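Local coordinates for trehalose synthase regulatory protein (Candida albicans, PDB 5HUS) that probably serves as a regulatory subunit of the trehalose-making enzyme complex, with a C-terminal domain related to HAD-superfamily trehalose phosphatases, at residues 258-263 against 288-293; 74-79 against 96-101; 18-23 against 241-246; 109-114 against 223-228. One frame throughout, in Å; residues are numbered along the deposited sequence.

Contact 1: 258-263 against 288-293; sequences ANYEYV and TAATYG
The backbone of helix 254-265 passes the loop leading into strand 292-294 at Y260 and A290, whose CA atoms are 5.6 Å apart, and no hydrogen bond crosses between segments 258-263 and 288-293. The helix is the crossover of a beta-alpha-beta unit in the Rossmann-like core of the HAD fold, joining the parallel neighbours 243-250 and 272-278. Its Y260 carries the contact. With CG anti to the carbonyl carbon (chi1 -65°), the phenol ring reaches across to the loop and presents a face to the methyl of A290. This is a CH-pi contact: A290 CB sits 3.7 Å from the centroid of the Y260 ring, 3° off the normal, and so is almost equally far from all six ring carbons. T288 OG1 approaches the same ring obliquely, 3.8 Å from Y260 CD2. Farther out, the Y260 hydroxyl bonds to the carbonyl O of G251, which helps fix how the ring is turned, and the ring of Y248 meets it at a steep angle. A289 packs its methyl beside the helix, A289 CB lying 3.8 Å from E261 CG. One turn back on the helix, the carboxylate of E257 bonds to A289 N with one oxygen and to T288 OG1 with the other, while N264 ND2, a turn ahead, binds A289 O. The loop is thus tied along one stripe of the helix. Within it, T288 closes an ST turn, its OG1 accepting from A290 N at 3.0 Å in a nearly straight bond (165°).

Contact 2: 74-79 against 96-101; sequences LSYLQR and AENGNF
R79 and E97 share a water molecule that three groups grip across the contact. Two nitrogens of R79 give to it, the backbone N at 2.9 Å and NE at 3.0 Å, and E97 OE2 lies 2.7 Å from its oxygen. The carboxylate of E97 is also bound by the backbone N of D146 and A147 and by T148 OG1. Turning at chi3 (-69°), the R79 chain lays its guanidinium flat on the F101 ring, the planes only 2° apart. This is a cation-pi stack, with R79 CZ 3.7 Å from the centroid of F101, and R79 CD presses on the same face, 3.4 Å from F101 CG. A salt bridge from R79 NH2 to D146 anchors the far end. On the other flank, the amide of N98 lies alongside Y76, N98 CG being 3.7 Å from Y76 CE1. The two planes are 29° apart and ND2 stands over the rim of the ring, while OD1 is held by Q196. Two backbone bonds join the loops: N98 N to S75 O at 2.8 Å, and E97 N to L77 O at 2.9 Å. S75 OG accepts from L77 N in an ST turn, and N100 and F101 facing A96 form a classic beta bulge. The loops leave the C-terminal ends of parallel strands 69-74 and 93-96, the edge where HAD phosphatases gather their site loops; S75, just past the end of strand 69-74, probably occupies the place of the serine or threonine of their second motif.

Contact 3: 18-23 against 241-246; sequences NGKRLI and HEVAAV
K20 sends its side chain obliquely across E242, at the start of parallel strands 20-26 and 243-250 in the middle of the Rossmann-like sheet of the HAD fold. K20 CB rests 3.2 Å from the carbonyl O of E242 and also touches V243 CG2. The next carbon, K20 CG, still lies beside that oxygen, 3.4 Å from E242 O. K20 CD then passes E242 CB at 4.0 Å, and K20 CE comes 4.2 Å from E242 OE1. At the tip, K20 NZ bonds to the carbonyl O of H212 and stays 4.5 Å from E242 OE1, beyond a salt bridge, though the opposite charges probably still attract. The path follows from a chi1 of -64°, which sets CG anti to the carbonyl carbon, and a fully extended chain beyond it. From the backbone of the same residue, K20 N donates to E242 O at 2.7 Å. A beta bulge comes next: K20 faces V243 but R21 faces A245, leaving A244 as the extra residue. K20 O therefore takes A244 N at 2.9 Å and, weakly, A245 N, while the methyl of A244 turns toward N18 O and the CA of G19, which has no side chain to stand in its way. The side chains of K20, L22, V243 and V246 share one face of the sheet, where helix 200-213 covers L22, V243 and V246; R21 and A245 point to the other, against W14. Beyond the bulge regular pairing resumes, with L22 N reaching A245 O at 2.9 Å and an N-H...O angle of 172°.

Contact 4: 109-114 against 223-228; sequences NWISLA and THINEF
I225 inserts its side chain between I111 and L113, and the contact across the two segments is apolar. I225 CD1 meets I111 CG2 at 3.8 Å, the two isoleucines sliding past each other in opposite directions, and I225 CD1 also lies 4.0 Å from L113 CD1. A little nearer its own backbone, I225 CG1 rests 3.7 Å from S112 O. This reach depends on a chi1 of -162°, which carries CG1 of I225 away from the backbone N. One branch of L113 spans to the next turn: its CD1 is 3.9 Å from F228 CB and 3.7 Å from F228 O. Here the short helix 225-229 abuts strand 111-112, an outermost strand of the mixed sheet, in the antiparallel extension of the HAD core. Helix 200-213 backs the contact, with I200, K203 and L207 against L113, and R206 NH2 binding F228 O. V221 and Q218 of helix 218-223 flank I111. Polar bonds outside the apolar layer hold the backbones: L113 O accepts from Q229 NE2, the backbone of I111 pairs with V102, and S112 OG donates to A114 O at 2.6 Å.

Overall arrangement
Contacts 1, 3 and 4 all reach the one mixed sheet, and contact 2 lies closest to the chain centre, in loops at the ends of two of its strands. Contact 3 joins strands through backbone bonds, at the N-terminal ends of two central strands; contacts 1 and 4 set helices against loop or strand with no hydrogen bond across. Contact 2 is buried and polar, whereas contact 4 is buried but apolar; contacts 1 and 3 are only partly buried. Contacts 2 and 4 abut, with R79 against W110 and a probable N100-A114 backbone bond. N259 touches L74, linking contacts 1 and 2, and V263 meets V246 between contacts 1 and 3. Contacts 2 and 4 are nested inside the loop that contact 3 closes.

Contact 1: 258-263 against 288-293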
loop_
_atom_site.group_PDB
_atom_site.type_symbol
_atom_site.label_atom_id
_atom_site.label_comp_id
_atom_site.label_asym_id
_atom_site.label_seq_id
_atom_site.Cartn_x
_atom_site.Cartn_y
_atom_site.Cartn_z
ATOM N N ALA A 258 -2.284 1.801 9.609
ATOM C CA ALA A 258 -2.486 3.215 9.317
ATOM C C ALA A 258 -3.531 3.375 8.222
ATOM O O ALA A 258 -4.367 4.275 8.283
ATOM C CB ALA A 258 -1.185 3.882 8.916
ATOM N N ASN A 259 -3.484 2.500 7.221
ATOM C CA ASN A 259 -4.481 2.531 6.156
ATOM C C ASN A 259 -5.881 2.162 6.652
ATOM O O ASN A 259 -6.861 2.778 6.236
ATOM C CB ASN A 259 -4.062 1.610 5.007
ATOM C CG ASN A 259 -2.818 2.108 4.287
ATOM O OD1 ASN A 259 -2.500 3.295 4.330
ATOM N ND2 ASN A 259 -2.106 1.200 3.622
ATOM N N TYR A 260 -5.986 1.160 7.527
ATOM C CA TYR A 260 -7.299 0.783 8.067
ATOM C C TYR A 260 -7.911 1.953 8.822
ATOM O O TYR A 260 -9.073 2.298 8.627
ATOM C CB TYR A 260 -7.212 -0.425 9.011
ATOM C CG TYR A 260 -6.786 -1.714 8.361
ATOM C CD1 TYR A 260 -7.302 -2.109 7.135
ATOM C CD2 TYR A 260 -5.854 -2.535 8.978
ATOM C CE1 TYR A 260 -6.901 -3.303 6.545
ATOM C CE2 TYR A 260 -5.444 -3.715 8.397
ATOM C CZ TYR A 260 -5.965 -4.093 7.185
ATOM O OH TYR A 260 -5.540 -5.269 6.620
ATOM N N GLU A 261 -7.119 2.553 9.697
ATOM C CA GLU A 261 -7.603 3.676 10.491
ATOM C C GLU A 261 -8.039 4.840 9.604
ATOM O O GLU A 261 -9.059 5.482 9.871
ATOM C CB GLU A 261 -6.527 4.118 11.481
ATOM C CG GLU A 261 -6.252 3.090 12.569
ATOM C CD GLU A 261 -5.102 3.489 13.475
ATOM O OE1 GLU A 261 -4.706 4.668 13.446
ATOM O OE2 GLU A 261 -4.592 2.619 14.214
ATOM N N TYR A 262 -7.285 5.099 8.538
ATOM C CA TYR A 262 -7.637 6.176 7.613
ATOM C C TYR A 262 -8.936 5.890 6.862
ATOM O O TYR A 262 -9.820 6.747 6.787
ATOM C CB TYR A 262 -6.501 6.429 6.609
ATOM C CG TYR A 262 -6.854 7.468 5.559
ATOM C CD1 TYR A 262 -7.330 8.723 5.926
ATOM C CD2 TYR A 262 -6.718 7.194 4.205
ATOM C CE1 TYR A 262 -7.663 9.673 4.971
ATOM C CE2 TYR A 262 -7.043 8.136 3.243
ATOM C CZ TYR A 262 -7.518 9.376 3.631
ATOM O OH TYR A 262 -7.840 10.319 2.679
ATOM N N VAL A 263 -9.056 4.688 6.300
ATOM C CA VAL A 263 -10.256 4.338 5.557
ATOM C C VAL A 263 -11.461 4.285 6.494
ATOM O O VAL A 263 -12.552 4.702 6.116
ATOM C CB VAL A 263 -10.083 2.999 4.808
ATOM C CG1 VAL A 263 -11.395 2.553 4.189
ATOM C CG2 VAL A 263 -9.017 3.166 3.733
ATOM N N THR A 288 -5.753 -5.331 15.564
ATOM C CA THR A 288 -5.980 -4.627 14.305
ATOM C C THR A 288 -7.174 -3.684 14.367
ATOM O O THR A 288 -8.090 -3.870 15.174
ATOM C CB THR A 288 -6.204 -5.608 13.143
ATOM O OG1 THR A 288 -6.367 -4.873 11.923
ATOM C CG2 THR A 288 -7.452 -6.449 13.390
ATOM N N ALA A 289 -7.163 -2.678 13.496
ATOM C CA ALA A 289 -8.274 -1.745 13.379
ATOM C C ALA A 289 -9.205 -2.141 12.237
ATOM O O ALA A 289 -10.252 -1.523 12.046
ATOM C CB ALA A 289 -7.766 -0.332 13.174
ATOM N N ALA A 290 -8.822 -3.166 11.475
ATOM C CA ALA A 290 -9.695 -3.686 10.428
ATOM C C ALA A 290 -10.989 -4.207 11.051
ATOM O O ALA A 290 -10.968 -4.824 12.113
ATOM C CB ALA A 290 -9.003 -4.789 9.629
ATOM N N THR A 291 -12.111 -3.949 10.393
ATOM C CA THR A 291 -13.399 -4.419 10.902
ATOM C C THR A 291 -13.587 -5.910 10.660
ATOM O O THR A 291 -14.058 -6.638 11.539
ATOM C CB THR A 291 -14.573 -3.664 10.253
ATOM O OG1 THR A 291 -14.371 -2.254 10.387
ATOM C CG2 THR A 291 -15.897 -4.059 10.905
ATOM N N TYR A 292 -13.204 -6.361 9.468
ATOM C CA TYR A 292 -13.442 -7.740 9.039
ATOM C C TYR A 292 -12.151 -8.522 8.840
ATOM O O TYR A 292 -11.086 -7.938 8.641
ATOM C CB TYR A 292 -14.237 -7.755 7.734
ATOM C CG TYR A 292 -15.631 -7.186 7.828
ATOM C CD1 TYR A 292 -16.721 -8.010 8.082
ATOM C CD2 TYR A 292 -15.863 -5.829 7.639
ATOM C CE1 TYR A 292 -18.005 -7.493 8.160
ATOM C CE2 TYR A 292 -17.139 -5.304 7.716
ATOM C CZ TYR A 292 -18.207 -6.140 7.975
ATOM O OH TYR A 292 -19.483 -5.617 8.049
ATOM N N GLY A 293 -12.251 -9.848 8.874
ATOM C CA GLY A 293 -11.112 -10.703 8.570
ATOM C C GLY A 293 -11.440 -11.799 7.564
ATOM O O GLY A 293 -12.557 -12.317 7.550
#

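Contact 2: 74-79 against 96-101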
loop_
_atom_site.group_PDB
_atom_site.type_symbol
_atom_site.label_atom_id
_atom_site.label_comp_id
_atom_site.label_asym_id
_atom_site.label_seq_id
_atom_site.Cartn_x
_atom_site.Cartn_y
_atom_site.Cartn_z
ATOM N N LEU A 74 -2.262 -1.879 -4.256
ATOM C CA LEU A 74 -1.242 -1.162 -3.494
ATOM C C LEU A 74 -0.111 -2.139 -3.241
ATOM O O LEU A 74 -0.309 -3.179 -2.611
ATOM C CB LEU A 74 -1.808 -0.607 -2.179
ATOM C CG LEU A 74 -0.807 0.038 -1.212
ATOM C CD1 LEU A 74 -0.116 1.252 -1.838
ATOM C CD2 LEU A 74 -1.495 0.428 0.094
ATOM N N SER A 75 1.069 -1.804 -3.750
ATOM C CA SER A 75 2.201 -2.729 -3.779
ATOM C C SER A 75 3.484 -2.023 -3.391
ATOM O O SER A 75 3.650 -0.833 -3.676
ATOM C CB SER A 75 2.343 -3.338 -5.176
ATOM O OG SER A 75 3.539 -4.097 -5.302
ATOM N N TYR A 76 4.393 -2.756 -2.755
ATOM C CA TYR A 76 5.726 -2.230 -2.455
ATOM C C TYR A 76 6.639 -2.222 -3.671
ATOM O O TYR A 76 7.701 -1.601 -3.643
ATOM C CB TYR A 76 6.404 -3.045 -1.350
ATOM C CG TYR A 76 5.919 -2.734 0.042
ATOM C CD1 TYR A 76 6.310 -1.570 0.688
ATOM C CD2 TYR A 76 5.085 -3.614 0.717
ATOM C CE1 TYR A 76 5.866 -1.285 1.967
ATOM C CE2 TYR A 76 4.640 -3.342 1.991
ATOM C CZ TYR A 76 5.033 -2.177 2.612
ATOM O OH TYR A 76 4.588 -1.904 3.885
ATOM N N LEU A 77 6.229 -2.911 -4.734
ATOM C CA LEU A 77 7.095 -3.095 -5.895
ATOM C C LEU A 77 7.318 -1.809 -6.685
ATOM O O LEU A 77 6.490 -0.900 -6.674
ATOM C CB LEU A 77 6.519 -4.172 -6.814
ATOM C CG LEU A 77 6.371 -5.561 -6.201
ATOM C CD1 LEU A 77 5.734 -6.506 -7.204
ATOM C CD2 LEU A 77 7.714 -6.118 -5.734
ATOM N N GLN A 78 8.450 -1.742 -7.378
ATOM C CA GLN A 78 8.775 -0.563 -8.158
ATOM C C GLN A 78 7.965 -0.520 -9.447
ATOM O O GLN A 78 7.426 -1.540 -9.900
ATOM C CB GLN A 78 10.274 -0.517 -8.463
ATOM C CG GLN A 78 10.766 -1.568 -9.449
ATOM C CD GLN A 78 12.283 -1.550 -9.587
ATOM O OE1 GLN A 78 12.862 -0.572 -10.056
ATOM N NE2 GLN A 78 12.931 -2.627 -9.158
ATOM N N ARG A 79 7.871 0.679 -10.015
ATOM C CA ARG A 79 7.071 0.915 -11.207
ATOM C C ARG A 79 7.390 -0.073 -12.318
ATOM O O ARG A 79 6.481 -0.675 -12.903
ATOM C CB ARG A 79 7.282 2.340 -11.707
ATOM C CG ARG A 79 6.602 3.400 -10.849
ATOM C CD ARG A 79 7.054 4.786 -11.251
ATOM N NE ARG A 79 8.453 4.995 -10.903
ATOM C CZ ARG A 79 9.165 6.054 -11.269
ATOM N NH1 ARG A 79 8.603 7.018 -11.993
ATOM N NH2 ARG A 79 10.435 6.155 -10.900
ATOM N N ALA A 96 2.509 2.140 -6.725
ATOM C CA ALA A 96 3.829 1.519 -6.601
ATOM C C ALA A 96 4.627 2.082 -5.434
ATOM O O ALA A 96 4.408 3.220 -5.014
ATOM C CB ALA A 96 4.622 1.698 -7.893
ATOM N N GLU A 97 5.560 1.273 -4.933
ATOM C CA GLU A 97 6.404 1.617 -3.784
ATOM C C GLU A 97 5.583 2.216 -2.654
ATOM O O GLU A 97 5.921 3.260 -2.083
ATOM C CB GLU A 97 7.538 2.563 -4.202
ATOM C CG GLU A 97 8.474 1.927 -5.233
ATOM C CD GLU A 97 9.822 2.615 -5.336
ATOM O OE1 GLU A 97 10.376 3.033 -4.290
ATOM O OE2 GLU A 97 10.334 2.723 -6.467
ATOM N N ASN A 98 4.482 1.534 -2.361
ATOM C CA ASN A 98 3.619 1.830 -1.228
ATOM C C ASN A 98 2.999 3.218 -1.274
ATOM O O ASN A 98 2.572 3.733 -0.253
ATOM C CB ASN A 98 4.393 1.647 0.081
ATOM C CG ASN A 98 3.485 1.438 1.268
ATOM O OD1 ASN A 98 3.761 1.919 2.369
ATOM N ND2 ASN A 98 2.379 0.735 1.049
ATOM N N GLY A 99 2.933 3.816 -2.457
ATOM C CA GLY A 99 2.277 5.104 -2.574
ATOM C C GLY A 99 3.069 6.195 -3.270
ATOM O O GLY A 99 2.501 7.226 -3.636
ATOM N N ASN A 100 4.367 5.983 -3.461
ATOM C CA ASN A 100 5.208 7.016 -4.073
ATOM C C ASN A 100 4.835 7.307 -5.525
ATOM O O ASN A 100 5.078 8.402 -6.028
ATOM C CB ASN A 100 6.685 6.617 -3.987
ATOM C CG ASN A 100 7.232 6.768 -2.592
ATOM O OD1 ASN A 100 7.555 7.879 -2.155
ATOM N ND2 ASN A 100 7.325 5.654 -1.870
ATOM N N PHE A 101 4.241 6.325 -6.192
ATOM C CA PHE A 101 3.857 6.466 -7.598
ATOM C C PHE A 101 2.487 5.867 -7.851
ATOM O O PHE A 101 2.164 4.820 -7.314
ATOM C CB PHE A 101 4.889 5.796 -8.510
ATOM C CG PHE A 101 6.302 6.217 -8.227
ATOM C CD1 PHE A 101 6.796 7.418 -8.717
ATOM C CD2 PHE A 101 7.134 5.416 -7.457
ATOM C CE1 PHE A 101 8.101 7.813 -8.445
ATOM C CE2 PHE A 101 8.437 5.804 -7.179
ATOM C CZ PHE A 101 8.922 7.004 -7.677
HETATM O O HOH W 1 9.427 2.874 -8.969
#

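Contact 3: 18-23 against 241-246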
loop_
_atom_site.group_PDB
_atom_site.type_symbol
_atom_site.label_atom_id
_atom_site.label_comp_id
_atom_site.label_asym_id
_atom_site.label_seq_id
_atom_site.Cartn_x
_atom_site.Cartn_y
_atom_site.Cartn_z
ATOM N N ASN A 18 -25.508 4.520 -4.099
ATOM C CA ASN A 18 -25.691 5.202 -5.365
ATOM C C ASN A 18 -24.467 6.061 -5.674
ATOM O O ASN A 18 -24.329 7.171 -5.153
ATOM C CB ASN A 18 -26.957 6.057 -5.332
ATOM C CG ASN A 18 -27.345 6.570 -6.701
ATOM O OD1 ASN A 18 -26.812 6.127 -7.718
ATOM N ND2 ASN A 18 -28.289 7.505 -6.736
ATOM N N GLY A 19 -23.577 5.538 -6.513
ATOM C CA GLY A 19 -22.349 6.235 -6.852
ATOM C C GLY A 19 -21.191 5.280 -7.080
ATOM O O GLY A 19 -21.378 4.061 -7.117
ATOM N N LYS A 20 -19.992 5.836 -7.230
ATOM C CA LYS A 20 -18.803 5.036 -7.528
ATOM C C LYS A 20 -18.301 4.253 -6.315
ATOM O O LYS A 20 -18.482 4.666 -5.167
ATOM C CB LYS A 20 -17.679 5.932 -8.057
ATOM C CG LYS A 20 -17.974 6.621 -9.379
ATOM C CD LYS A 20 -16.922 7.694 -9.651
ATOM C CE LYS A 20 -17.097 8.359 -11.007
ATOM N NZ LYS A 20 -16.056 9.410 -11.222
ATOM N N ARG A 21 -17.653 3.124 -6.587
ATOM C CA ARG A 21 -17.060 2.292 -5.545
ATOM C C ARG A 21 -15.560 2.182 -5.778
ATOM O O ARG A 21 -15.130 1.822 -6.871
ATOM C CB ARG A 21 -17.687 0.896 -5.533
ATOM C CG ARG A 21 -19.214 0.892 -5.598
ATOM C CD ARG A 21 -19.706 -0.494 -5.980
ATOM N NE ARG A 21 -21.119 -0.523 -6.348
ATOM C CZ ARG A 21 -21.705 -1.559 -6.940
ATOM N NH1 ARG A 21 -20.995 -2.640 -7.234
ATOM N NH2 ARG A 21 -22.996 -1.514 -7.245
ATOM N N LEU A 22 -14.777 2.496 -4.748
ATOM C CA LEU A 22 -13.318 2.461 -4.831
ATOM C C LEU A 22 -12.789 1.343 -3.954
ATOM O O LEU A 22 -13.094 1.280 -2.761
ATOM C CB LEU A 22 -12.709 3.801 -4.403
ATOM C CG LEU A 22 -11.177 3.834 -4.327
ATOM C CD1 LEU A 22 -10.561 3.572 -5.693
ATOM C CD2 LEU A 22 -10.724 5.171 -3.768
ATOM N N ILE A 23 -12.016 0.446 -4.560
ATOM C CA ILE A 23 -11.484 -0.707 -3.853
ATOM C C ILE A 23 -9.973 -0.702 -3.952
ATOM O O ILE A 23 -9.423 -0.645 -5.047
ATOM C CB ILE A 23 -12.046 -2.027 -4.418
ATOM C CG1 ILE A 23 -13.567 -2.074 -4.202
ATOM C CG2 ILE A 23 -11.365 -3.218 -3.770
ATOM C CD1 ILE A 23 -14.268 -3.242 -4.867
ATOM N N HIS A 241 -19.394 14.061 -4.252
ATOM C CA HIS A 241 -19.411 12.794 -3.551
ATOM C C HIS A 241 -19.621 11.715 -4.598
ATOM O O HIS A 241 -20.486 10.859 -4.446
ATOM C CB HIS A 241 -20.517 12.752 -2.495
ATOM C CG HIS A 241 -20.220 13.555 -1.268
ATOM N ND1 HIS A 241 -19.912 12.976 -0.055
ATOM C CD2 HIS A 241 -20.188 14.894 -1.062
ATOM C CE1 HIS A 241 -19.702 13.921 0.842
ATOM N NE2 HIS A 241 -19.865 15.096 0.257
ATOM N N GLU A 242 -18.838 11.782 -5.676
ATOM C CA GLU A 242 -18.952 10.810 -6.762
ATOM C C GLU A 242 -18.670 9.399 -6.263
ATOM O O GLU A 242 -19.257 8.440 -6.753
ATOM C CB GLU A 242 -18.005 11.156 -7.912
ATOM C CG GLU A 242 -18.332 12.457 -8.634
ATOM C CD GLU A 242 -19.455 12.305 -9.643
ATOM O OE1 GLU A 242 -19.932 11.167 -9.843
ATOM O OE2 GLU A 242 -19.859 13.327 -10.238
ATOM N N VAL A 243 -17.772 9.278 -5.292
ATOM C CA VAL A 243 -17.493 7.986 -4.672
ATOM C C VAL A 243 -18.338 7.824 -3.412
ATOM O O VAL A 243 -18.236 8.620 -2.479
ATOM C CB VAL A 243 -15.991 7.822 -4.331
ATOM C CG1 VAL A 243 -15.766 6.570 -3.484
ATOM C CG2 VAL A 243 -15.165 7.759 -5.609
ATOM N N ALA A 244 -19.178 6.793 -3.400
ATOM C CA ALA A 244 -20.099 6.554 -2.295
ATOM C C ALA A 244 -19.685 5.371 -1.423
ATOM O O ALA A 244 -20.306 5.105 -0.394
ATOM C CB ALA A 244 -21.512 6.332 -2.836
ATOM N N ALA A 245 -18.640 4.656 -1.835
ATOM C CA ALA A 245 -18.151 3.519 -1.066
ATOM C C ALA A 245 -16.661 3.316 -1.283
ATOM O O ALA A 245 -16.197 3.345 -2.420
ATOM C CB ALA A 245 -18.909 2.252 -1.439
ATOM N N VAL A 246 -15.927 3.116 -0.190
ATOM C CA VAL A 246 -14.487 2.838 -0.247
ATOM C C VAL A 246 -14.165 1.583 0.559
ATOM O O VAL A 246 -14.676 1.397 1.667
ATOM C CB VAL A 246 -13.647 4.015 0.288
ATOM C CG1 VAL A 246 -12.154 3.714 0.154
ATOM C CG2 VAL A 246 -13.991 5.300 -0.445
#

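Contact 4: 109-114 against 223-228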
loop_
_atom_site.group_PDB
_atom_site.type_symbol
_atom_site.label_atom_id
_atom_site.label_comp_id
_atom_site.label_asym_id
_atom_site.label_seq_id
_atom_site.Cartn_x
_atom_site.Cartn_y
_atom_site.Cartn_z
ATOM N N ASN A 109 0.869 6.981 -18.088
ATOM C CA ASN A 109 2.002 7.475 -17.319
ATOM C C ASN A 109 1.791 7.400 -15.816
ATOM O O ASN A 109 0.664 7.451 -15.335
ATOM C CB ASN A 109 2.303 8.918 -17.720
ATOM C CG ASN A 109 2.826 9.023 -19.131
ATOM O OD1 ASN A 109 3.649 8.213 -19.558
ATOM N ND2 ASN A 109 2.345 10.014 -19.869
ATOM N N TRP A 110 2.891 7.280 -15.079
ATOM C CA TRP A 110 2.838 7.324 -13.628
ATOM C C TRP A 110 2.824 8.748 -13.123
ATOM O O TRP A 110 3.518 9.623 -13.652
ATOM C CB TRP A 110 4.033 6.602 -13.000
ATOM C CG TRP A 110 4.085 5.136 -13.243
ATOM C CD1 TRP A 110 4.662 4.501 -14.306
ATOM C CD2 TRP A 110 3.569 4.106 -12.390
ATOM N NE1 TRP A 110 4.524 3.138 -14.173
ATOM C CE2 TRP A 110 3.859 2.871 -13.004
ATOM C CE3 TRP A 110 2.887 4.112 -11.167
ATOM C CZ2 TRP A 110 3.491 1.650 -12.438
ATOM C CZ3 TRP A 110 2.520 2.898 -10.605
ATOM C CH2 TRP A 110 2.821 1.682 -11.244
ATOM N N ILE A 111 2.036 8.959 -12.080
ATOM C CA ILE A 111 2.085 10.174 -11.290
ATOM C C ILE A 111 3.094 9.996 -10.176
ATOM O O ILE A 111 3.064 8.996 -9.461
ATOM C CB ILE A 111 0.725 10.504 -10.674
ATOM C CG1 ILE A 111 -0.302 10.798 -11.766
ATOM C CG2 ILE A 111 0.857 11.674 -9.694
ATOM C CD1 ILE A 111 -1.724 10.810 -11.253
ATOM N N SER A 112 3.995 10.957 -10.030
ATOM C CA SER A 112 4.963 10.897 -8.946
ATOM C C SER A 112 4.472 11.721 -7.760
ATOM O O SER A 112 4.544 12.951 -7.758
ATOM C CB SER A 112 6.333 11.385 -9.416
ATOM O OG SER A 112 7.308 11.196 -8.402
ATOM N N LEU A 113 3.948 11.028 -6.756
ATOM C CA LEU A 113 3.613 11.664 -5.495
ATOM C C LEU A 113 4.902 12.005 -4.754
ATOM O O LEU A 113 4.994 13.034 -4.078
ATOM C CB LEU A 113 2.713 10.745 -4.665
ATOM C CG LEU A 113 2.014 11.304 -3.431
ATOM C CD1 LEU A 113 1.338 12.639 -3.715
ATOM C CD2 LEU A 113 0.995 10.282 -2.932
ATOM N N ALA A 114 5.900 11.129 -4.888
ATOM C CA ALA A 114 7.245 11.414 -4.413
ATOM C C ALA A 114 7.774 12.643 -5.142
ATOM O O ALA A 114 7.545 12.804 -6.342
ATOM C CB ALA A 114 8.164 10.214 -4.637
ATOM N N THR A 223 -0.173 19.029 -11.920
ATOM C CA THR A 223 0.009 20.463 -11.712
ATOM C C THR A 223 -0.154 20.842 -10.242
ATOM O O THR A 223 0.565 21.702 -9.727
ATOM C CB THR A 223 -0.988 21.282 -12.561
ATOM O OG1 THR A 223 -0.751 21.034 -13.951
ATOM C CG2 THR A 223 -0.836 22.774 -12.289
ATOM N N HIS A 224 -1.091 20.191 -9.561
ATOM C CA HIS A 224 -1.366 20.522 -8.167
ATOM C C HIS A 224 -0.842 19.463 -7.198
ATOM O O HIS A 224 -1.424 19.248 -6.143
ATOM C CB HIS A 224 -2.871 20.720 -7.958
ATOM C CG HIS A 224 -3.446 21.848 -8.759
ATOM N ND1 HIS A 224 -3.789 21.718 -10.087
ATOM C CD2 HIS A 224 -3.724 23.129 -8.420
ATOM C CE1 HIS A 224 -4.257 22.872 -10.532
ATOM N NE2 HIS A 224 -4.226 23.744 -9.541
ATOM N N ILE A 225 0.275 18.827 -7.538
ATOM C CA ILE A 225 0.738 17.688 -6.748
ATOM C C ILE A 225 1.131 18.107 -5.326
ATOM O O ILE A 225 1.008 17.321 -4.396
ATOM C CB ILE A 225 1.918 16.951 -7.440
ATOM C CG1 ILE A 225 2.103 15.546 -6.848
ATOM C CG2 ILE A 225 3.218 17.765 -7.374
ATOM C CD1 ILE A 225 0.988 14.581 -7.189
ATOM N N ASN A 226 1.558 19.356 -5.149
ATOM C CA ASN A 226 1.910 19.844 -3.818
ATOM C C ASN A 226 0.767 19.686 -2.815
ATOM O O ASN A 226 0.992 19.360 -1.647
ATOM C CB ASN A 226 2.351 21.311 -3.891
ATOM C CG ASN A 226 1.891 22.124 -2.697
ATOM O OD1 ASN A 226 2.499 22.076 -1.627
ATOM N ND2 ASN A 226 0.815 22.885 -2.878
ATOM N N GLU A 227 -0.460 19.903 -3.278
ATOM C CA GLU A 227 -1.639 19.716 -2.440
ATOM C C GLU A 227 -1.797 18.263 -1.979
ATOM O O GLU A 227 -2.214 18.010 -0.853
ATOM C CB GLU A 227 -2.896 20.161 -3.187
ATOM C CG GLU A 227 -2.966 21.656 -3.450
ATOM C CD GLU A 227 -4.185 22.040 -4.263
ATOM O OE1 GLU A 227 -5.191 21.296 -4.228
ATOM O OE2 GLU A 227 -4.136 23.085 -4.944
ATOM N N PHE A 228 -1.462 17.312 -2.845
ATOM C CA PHE A 228 -1.576 15.904 -2.482
ATOM C C PHE A 228 -0.395 15.431 -1.636
ATOM O O PHE A 228 -0.449 14.369 -1.009
ATOM C CB PHE A 228 -1.735 15.051 -3.748
ATOM C CG PHE A 228 -3.018 15.323 -4.481
ATOM C CD1 PHE A 228 -3.032 16.123 -5.612
ATOM C CD2 PHE A 228 -4.218 14.819 -4.009
ATOM C CE1 PHE A 228 -4.215 16.401 -6.276
ATOM C CE2 PHE A 228 -5.412 15.093 -4.665
ATOM C CZ PHE A 228 -5.408 15.881 -5.804
#